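Local coordinates for FAD:protein FMN transferase (Vibrio cholerae, PDB 6NXI), which probably catalyses transfer of the FMN moiety of FAD to the hydroxyl group of a threonine in a target flavoprotein, using magnesium or manganese as cofactor, at residues I29-S32 with K33-Q36; D262-C265 with M266-D269; D120-L123 with N124-A128; A72-T75 with Q76-T79. All blocks are in the same frame, centred on the assembly; numbering follows the deposited sequence.

Contact 1: I29-S32 with K33-Q36; sequences IADS and KTLQ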
# COMPACT_ATOMS: atom_id res chain seq x y z
N ILE A 29 -12.30 -8.02 -27.66
CA ILE A 29 -12.17 -7.04 -26.54
C ILE A 29 -12.04 -5.62 -27.11
O ILE A 29 -11.64 -5.45 -28.27
CB ILE A 29 -11.01 -7.41 -25.61
CG1 ILE A 29 -9.65 -7.23 -26.27
CG2 ILE A 29 -11.18 -8.80 -25.04
CD1 ILE A 29 -8.52 -7.35 -25.26
N ALA A 30 -12.38 -4.63 -26.29
CA ALA A 30 -12.20 -3.20 -26.59
C ALA A 30 -10.76 -2.93 -27.05
O ALA A 30 -9.80 -3.60 -26.57
CB ALA A 30 -12.59 -2.38 -25.40
N ASP A 31 -10.63 -1.92 -27.90
CA ASP A 31 -9.33 -1.36 -28.33
C ASP A 31 -8.65 -0.73 -27.10
O ASP A 31 -9.34 -0.31 -26.14
CB ASP A 31 -9.55 -0.33 -29.43
CG ASP A 31 -10.46 0.79 -28.96
OD1 ASP A 31 -9.96 1.89 -28.77
OD2 ASP A 31 -11.69 0.52 -28.75
N SER A 32 -7.34 -0.57 -27.18
CA SER A 32 -6.48 -0.05 -26.07
C SER A 32 -6.90 1.37 -25.69
O SER A 32 -6.88 1.71 -24.48
CB SER A 32 -5.04 -0.12 -26.45
OG SER A 32 -4.76 0.69 -27.58
N LYS A 33 -7.32 2.20 -26.65
CA LYS A 33 -7.71 3.59 -26.32
C LYS A 33 -8.93 3.56 -25.42
O LYS A 33 -8.97 4.32 -24.48
CB LYS A 33 -8.04 4.43 -27.56
CG LYS A 33 -8.05 5.93 -27.27
CD LYS A 33 -8.06 6.80 -28.53
CE LYS A 33 -9.44 7.16 -29.03
NZ LYS A 33 -10.14 8.12 -28.12
N THR A 34 -9.94 2.77 -25.77
CA THR A 34 -11.18 2.65 -24.98
C THR A 34 -10.81 2.23 -23.55
O THR A 34 -11.31 2.81 -22.58
CB THR A 34 -12.13 1.63 -25.59
OG1 THR A 34 -12.49 2.14 -26.88
CG2 THR A 34 -13.37 1.39 -24.75
N LEU A 35 -9.97 1.21 -23.43
CA LEU A 35 -9.58 0.68 -22.10
C LEU A 35 -8.84 1.75 -21.33
O LEU A 35 -9.10 1.89 -20.11
CB LEU A 35 -8.70 -0.56 -22.27
CG LEU A 35 -9.39 -1.77 -22.89
CD1 LEU A 35 -8.35 -2.82 -23.26
CD2 LEU A 35 -10.43 -2.35 -21.96
N GLN A 36 -7.86 2.43 -21.93
CA GLN A 36 -7.05 3.40 -21.15
C GLN A 36 -7.92 4.56 -20.69
O GLN A 36 -7.73 5.09 -19.60
CB GLN A 36 -5.89 3.96 -21.97
CG GLN A 36 -4.91 4.76 -21.13
CD GLN A 36 -3.53 4.79 -21.73
OE1 GLN A 36 -3.38 4.75 -22.95
NE2 GLN A 36 -2.51 4.92 -20.90
O HOH W 1 -6.88 1.91 -29.68
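The carboxylate of Asp31 caps the start of helix 32-50 through both of its oxygens, and Thr34 supplies one donor to each. Asp31 OD1 accepts the backbone N-H of Thr34 (N to OD1 3.1 Å), which arrives from above the carboxylate plane, 56° out of it. Asp31 OD2 takes the hydroxyl, Thr34 OG1, at 2.6 Å on its syn side. The rotation about chi1 of Asp31 makes this possible: CG sits between the backbone N and the carbonyl carbon (58°), turning the carboxylate back over the first turn; the two side chains then cross at about a right angle. A water serves a second amide of that turn: it accepts from Lys33 N at 3.1 Å and donates to Asp31 OD1 at 3.2 Å. The regular ladder starts at once, with Leu35 N bonded to Asp31 O at 3.2 Å and Gln36 N to Ser32 O at 2.8 Å, while the amide end of Gln36 turns to Tyr19 OH on strand 17-24. On the apolar side, Ala30 CB lies 4.1 Å from Leu35 CD2, and both side chains rest on Gln172. Such an acidic carboxylate beside the first amides would probably be stabilised by the helix dipole. Asp31 and the threonine three residues on thus form a helix N-cap, here at the outer end of the helix that follows strand 17-24.

Contact 2: D262-C265 with M266-D269; sequences DKSC and MTAD. With MG (magnesium ion), chain C; MG (magnesium ion), chain D.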
# COMPACT_ATOMS: atom_id res chain seq x y z
N ASP A 262 -1.66 -11.52 -1.58
CA ASP A 262 -3.09 -11.66 -1.20
C ASP A 262 -3.89 -11.62 -2.50
O ASP A 262 -3.43 -10.97 -3.41
CB ASP A 262 -3.54 -10.55 -0.25
CG ASP A 262 -4.88 -10.82 0.43
OD1 ASP A 262 -4.85 -11.50 1.47
OD2 ASP A 262 -5.95 -10.38 -0.11
N LYS A 263 -5.06 -12.20 -2.50
CA LYS A 263 -5.99 -12.08 -3.65
C LYS A 263 -6.34 -10.60 -3.91
O LYS A 263 -6.62 -10.25 -5.06
CB LYS A 263 -7.22 -12.94 -3.37
CG LYS A 263 -6.95 -14.44 -3.37
CD LYS A 263 -6.54 -14.99 -4.72
CE LYS A 263 -6.50 -16.51 -4.77
NZ LYS A 263 -5.49 -16.95 -5.76
N SER A 264 -6.32 -9.74 -2.89
CA SER A 264 -6.59 -8.30 -2.98
C SER A 264 -5.30 -7.50 -2.85
O SER A 264 -4.58 -7.69 -1.87
CB SER A 264 -7.59 -7.86 -1.92
OG SER A 264 -7.55 -6.46 -1.80
N CYS A 265 -5.05 -6.65 -3.82
CA CYS A 265 -3.90 -5.73 -3.75
C CYS A 265 -4.10 -4.74 -2.60
O CYS A 265 -3.15 -4.46 -1.88
CB CYS A 265 -3.64 -5.05 -5.08
SG CYS A 265 -1.97 -4.35 -5.13
N MET A 266 -5.29 -4.26 -2.41
CA MET A 266 -5.59 -3.39 -1.23
C MET A 266 -5.10 -4.07 0.05
O MET A 266 -4.35 -3.45 0.90
CB MET A 266 -7.09 -3.13 -1.14
CG MET A 266 -7.43 -2.40 0.11
SD MET A 266 -9.17 -2.03 0.36
CE MET A 266 -9.90 -3.65 0.35
N THR A 267 -5.46 -5.32 0.25
CA THR A 267 -5.12 -6.08 1.46
C THR A 267 -3.62 -6.32 1.52
O THR A 267 -3.01 -6.09 2.60
CB THR A 267 -5.93 -7.37 1.53
OG1 THR A 267 -7.31 -6.96 1.57
CG2 THR A 267 -5.55 -8.15 2.76
N ALA A 268 -3.00 -6.71 0.41
CA ALA A 268 -1.54 -6.95 0.39
C ALA A 268 -0.81 -5.66 0.75
O ALA A 268 0.16 -5.73 1.53
CB ALA A 268 -1.05 -7.46 -0.90
N ASP A 269 -1.30 -4.53 0.25
CA ASP A 269 -0.66 -3.20 0.45
C ASP A 269 -0.66 -2.84 1.93
O ASP A 269 0.42 -2.47 2.47
CB ASP A 269 -1.38 -2.17 -0.43
CG ASP A 269 -0.64 -0.87 -0.67
OD1 ASP A 269 0.54 -0.77 -0.26
OD2 ASP A 269 -1.29 0.07 -1.21
MG MG C . 1.00 -0.26 2.23
MG MG D . 2.11 0.60 -0.82
O HOH W 2 0.30 2.10 -1.10
O HOH W 3 3.28 -1.50 0.11
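Ser264 OG, the N-cap of helix 265-278, is gripped by two groups: it accepts the backbone N-H of Thr267 at 3.1 Å with an angle of 165°, and it is hydrogen-bonded to Asp163 OD2 of helix 157-171. The same carboxylate also takes the amides of Cys265 and Met266, so a second helix completes the cap. Ser264 holds its OG trans to the backbone N (chi1 164°), which turns OG toward Thr267 N. An Asx turn precedes the cap: Asp262 OD2 accepts Ser264 N at 2.9 Å, on the anti side of the carboxylate and 20° out of its plane. That bond restrains the carboxylate, and Thr267 packs its carbons against it, CB standing 3.4 Å from Asp262 OD2 as the two side chains cross obliquely. The hydroxyl of Thr267 is bonded to Glu83 OE2 on helix 75-90. Behind the cap the backbone bonds begin, Ala268 N to Ser264 O and Asp269 N to Cys265 O. This last bond ties the first turn to Asp269, which itself lines the FAD pocket and is a metal ligand; Thr155 and Thr273 also bind one magnesium and Glu184 the other. Asp269 OD2 is fixed by Gly159 N and by a water that donates to it and also binds one magnesium. The other oxygen bridges the metals: Asp269 OD1 lies 2.2 Å from one magnesium and 2.6 Å from the second, which Asp269 O also binds at 2.3 Å.

Contact 3: D120-L123 with N124-A128; sequences DEEL and NARRA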
# COMPACT_ATOMS: atom_id res chain seq x y z
N ASP A 120 10.46 17.64 20.57
CA ASP A 120 9.66 16.64 21.32
C ASP A 120 8.28 17.26 21.59
O ASP A 120 7.27 16.54 21.51
CB ASP A 120 10.38 16.18 22.59
CG ASP A 120 11.42 15.09 22.35
OD1 ASP A 120 11.83 14.89 21.20
OD2 ASP A 120 11.84 14.46 23.33
N GLU A 121 8.21 18.58 21.82
CA GLU A 121 6.89 19.22 22.08
C GLU A 121 6.01 19.20 20.83
O GLU A 121 4.80 18.91 20.96
CB GLU A 121 7.03 20.65 22.56
CG GLU A 121 7.60 20.72 23.95
CD GLU A 121 9.11 20.69 24.06
OE1 GLU A 121 9.83 20.34 23.06
OE2 GLU A 121 9.58 21.03 25.16
N GLU A 122 6.54 19.52 19.65
CA GLU A 122 5.75 19.47 18.39
C GLU A 122 5.34 18.02 18.12
O GLU A 122 4.19 17.78 17.66
CB GLU A 122 6.53 20.03 17.20
CG GLU A 122 5.66 20.17 15.95
CD GLU A 122 6.20 20.93 14.75
OE1 GLU A 122 7.40 20.80 14.47
OE2 GLU A 122 5.40 21.62 14.06
N LEU A 123 6.29 17.10 18.34
CA LEU A 123 5.99 15.66 18.08
C LEU A 123 4.81 15.26 18.99
O LEU A 123 3.85 14.64 18.52
CB LEU A 123 7.24 14.83 18.35
CG LEU A 123 7.06 13.32 18.27
CD1 LEU A 123 6.56 12.94 16.88
CD2 LEU A 123 8.35 12.60 18.57
N ASN A 124 4.92 15.56 20.28
CA ASN A 124 3.92 15.15 21.29
C ASN A 124 2.56 15.74 20.93
O ASN A 124 1.56 15.03 21.09
CB ASN A 124 4.35 15.45 22.73
CG ASN A 124 5.40 14.47 23.21
OD1 ASN A 124 5.59 13.41 22.62
ND2 ASN A 124 6.15 14.85 24.23
N ALA A 125 2.51 16.98 20.46
CA ALA A 125 1.25 17.63 20.02
C ALA A 125 0.63 16.85 18.85
O ALA A 125 -0.59 16.69 18.78
CB ALA A 125 1.49 19.06 19.65
N ARG A 126 1.46 16.35 17.93
CA ARG A 126 0.90 15.62 16.77
C ARG A 126 0.47 14.22 17.18
O ARG A 126 -0.54 13.75 16.65
CB ARG A 126 1.94 15.53 15.65
CG ARG A 126 2.31 16.89 15.08
CD ARG A 126 1.45 17.34 13.94
NE ARG A 126 1.97 18.62 13.46
CZ ARG A 126 2.25 18.92 12.18
NH1 ARG A 126 2.07 18.04 11.21
NH2 ARG A 126 2.66 20.14 11.88
N ARG A 127 1.23 13.55 18.04
CA ARG A 127 0.85 12.23 18.60
C ARG A 127 -0.47 12.33 19.33
O ARG A 127 -1.27 11.39 19.20
CB ARG A 127 1.92 11.68 19.54
CG ARG A 127 3.20 11.29 18.83
CD ARG A 127 4.29 10.97 19.79
NE ARG A 127 4.14 9.65 20.35
CZ ARG A 127 4.81 9.24 21.42
NH1 ARG A 127 5.61 10.07 22.08
NH2 ARG A 127 4.67 8.01 21.83
N ALA A 128 -0.77 13.46 19.96
CA ALA A 128 -2.00 13.61 20.76
C ALA A 128 -3.23 13.60 19.85
O ALA A 128 -4.32 13.41 20.39
CB ALA A 128 -1.95 14.85 21.60
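The side chains of Glu122 and Arg126 lie side by side, pointing the same way, but their carboxylate and guanidinium planes are 89° apart. Glu122 OE2 approaches the guanidinium obliquely, 3.8 Å from Arg126 NH2, a long salt bridge and a doubtful one, since Glu122 is modelled in two conformers. The stronger partners lie beyond the pair: Glu122 OE1 is bridged to Arg113, and Arg126 NH1 to Glu111, with Pro101 O as a further acceptor. With CG beside the backbone N (chi1 -65°), Arg126 CG lies 3.3 Å from Glu122 O; the bend at chi2 then turns the rest of the chain outward, alongside Glu122. On another side of the helix, Arg127 NH1 makes a weak bond to Asn124 OD1 at 3.4 Å. Arg127 also touches Leu123, CD 3.9 Å from Leu123 CG, the side chains crossing at an angle, and Leu123 itself packs on Leu102 and Trp106. Along the backbone, Asn124 N bonds to Asp120 O at 2.8 Å and Arg127 N to Leu123 O at 2.9 Å, the spacing of an alpha helix. The bridges of Asp120 to Arg249, Arg126 to Glu111 and, in this conformer, Glu122 to Arg113 are consistent with outside partners holding helix 120-127 to its surroundings.

Contact 4: A72-T75 with Q76-T79; sequences AVST and QTLT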
# COMPACT_ATOMS: atom_id res chain seq x y z
N ALA A 72 -20.67 11.55 5.45
CA ALA A 72 -20.97 10.52 4.44
C ALA A 72 -19.85 10.46 3.41
O ALA A 72 -19.30 11.50 3.02
CB ALA A 72 -22.31 10.80 3.80
N VAL A 73 -19.50 9.23 3.04
CA VAL A 73 -18.46 8.94 2.03
C VAL A 73 -18.99 7.91 1.03
O VAL A 73 -20.03 7.22 1.26
CB VAL A 73 -17.16 8.47 2.70
CG1 VAL A 73 -16.56 9.56 3.59
CG2 VAL A 73 -17.38 7.19 3.48
N SER A 74 -18.26 7.79 -0.06
CA SER A 74 -18.56 6.85 -1.15
C SER A 74 -18.39 5.41 -0.65
O SER A 74 -17.62 5.16 0.31
CB SER A 74 -17.66 7.11 -2.31
OG SER A 74 -16.31 6.82 -1.97
N THR A 75 -19.06 4.48 -1.33
CA THR A 75 -18.88 3.04 -1.09
C THR A 75 -17.39 2.70 -1.15
O THR A 75 -16.92 1.92 -0.29
CB THR A 75 -19.63 2.22 -2.14
OG1 THR A 75 -20.97 2.68 -1.98
CG2 THR A 75 -19.50 0.74 -1.94
N GLN A 76 -16.66 3.23 -2.13
CA GLN A 76 -15.23 2.84 -2.30
C GLN A 76 -14.41 3.32 -1.10
O GLN A 76 -13.66 2.55 -0.50
CB GLN A 76 -14.63 3.38 -3.60
CG GLN A 76 -15.32 2.89 -4.86
CD GLN A 76 -16.41 3.78 -5.38
OE1 GLN A 76 -17.21 4.38 -4.63
NE2 GLN A 76 -16.44 3.88 -6.71
N THR A 77 -14.58 4.57 -0.68
CA THR A 77 -13.83 5.09 0.49
C THR A 77 -14.20 4.24 1.71
O THR A 77 -13.33 3.94 2.55
CB THR A 77 -14.15 6.57 0.72
OG1 THR A 77 -13.81 7.30 -0.46
CG2 THR A 77 -13.41 7.11 1.92
N LEU A 78 -15.51 3.99 1.91
CA LEU A 78 -15.95 3.17 3.05
C LEU A 78 -15.22 1.81 3.03
O LEU A 78 -14.71 1.42 4.08
CB LEU A 78 -17.48 3.03 3.00
CG LEU A 78 -18.19 2.65 4.30
CD1 LEU A 78 -17.73 1.30 4.81
CD2 LEU A 78 -18.03 3.72 5.33
N THR A 79 -15.16 1.14 1.88
CA THR A 79 -14.53 -0.19 1.75
C THR A 79 -13.07 -0.08 2.20
O THR A 79 -12.60 -0.96 2.93
CB THR A 79 -14.69 -0.73 0.34
OG1 THR A 79 -16.11 -0.83 0.12
CG2 THR A 79 -13.99 -2.06 0.16
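Two torsions set up this helix start: Ser74 carries OG between its backbone N and carbonyl carbon (chi1 66°), and Thr77 keeps OG1 beside its own N (chi1 -58°), which brings the two hydroxyls to 3.0 Å, OG to OG1. Both are hydrogen-bonded to Glu58 OE1, so one carboxylate oxygen holds the pair in place. Ser74 OG also accepts the backbone N-H of Thr77 at 3.1 Å in a nearly straight bond. This is the N-cap of helix 75-90, where a serine side chain stands in for the carbonyl missing before the first turn. The ladder continues with Leu78 N bonded to Ser74 O at 2.9 Å. Thr75 O is shared by two donors of one residue: Thr79 N lies 2.9 Å from it, and Thr79 OG1, also 2.9 Å away, comes from the opposite face, 37° out of the carbonyl plane. The hydroxyl is thereby folded back on its own helix. On the apolar side, Val73 precedes the cap and meets the first turn, its CG2 4.0 Å from Leu78 CD2, with the two side chains at about a right angle, and its CB 4.1 Å from Thr77 CG2. Gln76 curls its amide toward the cap, OE1 reaching within 3.6 Å of Ser74 CB, while Gln49 of helix 32-50 and Trp160 of helix 157-171 pack against its side chain.

Overall arrangement
The four contacts follow one another along the chain without nesting or crossing, each a local turn. Contact 1 closes the loop from strand 17-24 into helix 32-50. Contact 4 comes next, leading from the short strand 71-72 into helix 75-90, whose first turn packs on helix 32-50. Contact 3 lies within helix 120-127, and its centre is about 50 Å from that of contact 1, across the chain's centre. Contact 2 is last, joining strand 255-262 of the large antiparallel sheet to helix 265-278 at the two magnesium sites. Contacts 2 and 4 approach to about 4 Å between nearest atoms, and helix 157-171 touches both helix starts, through Asp163 at contact 2 and Trp160 at contact 4.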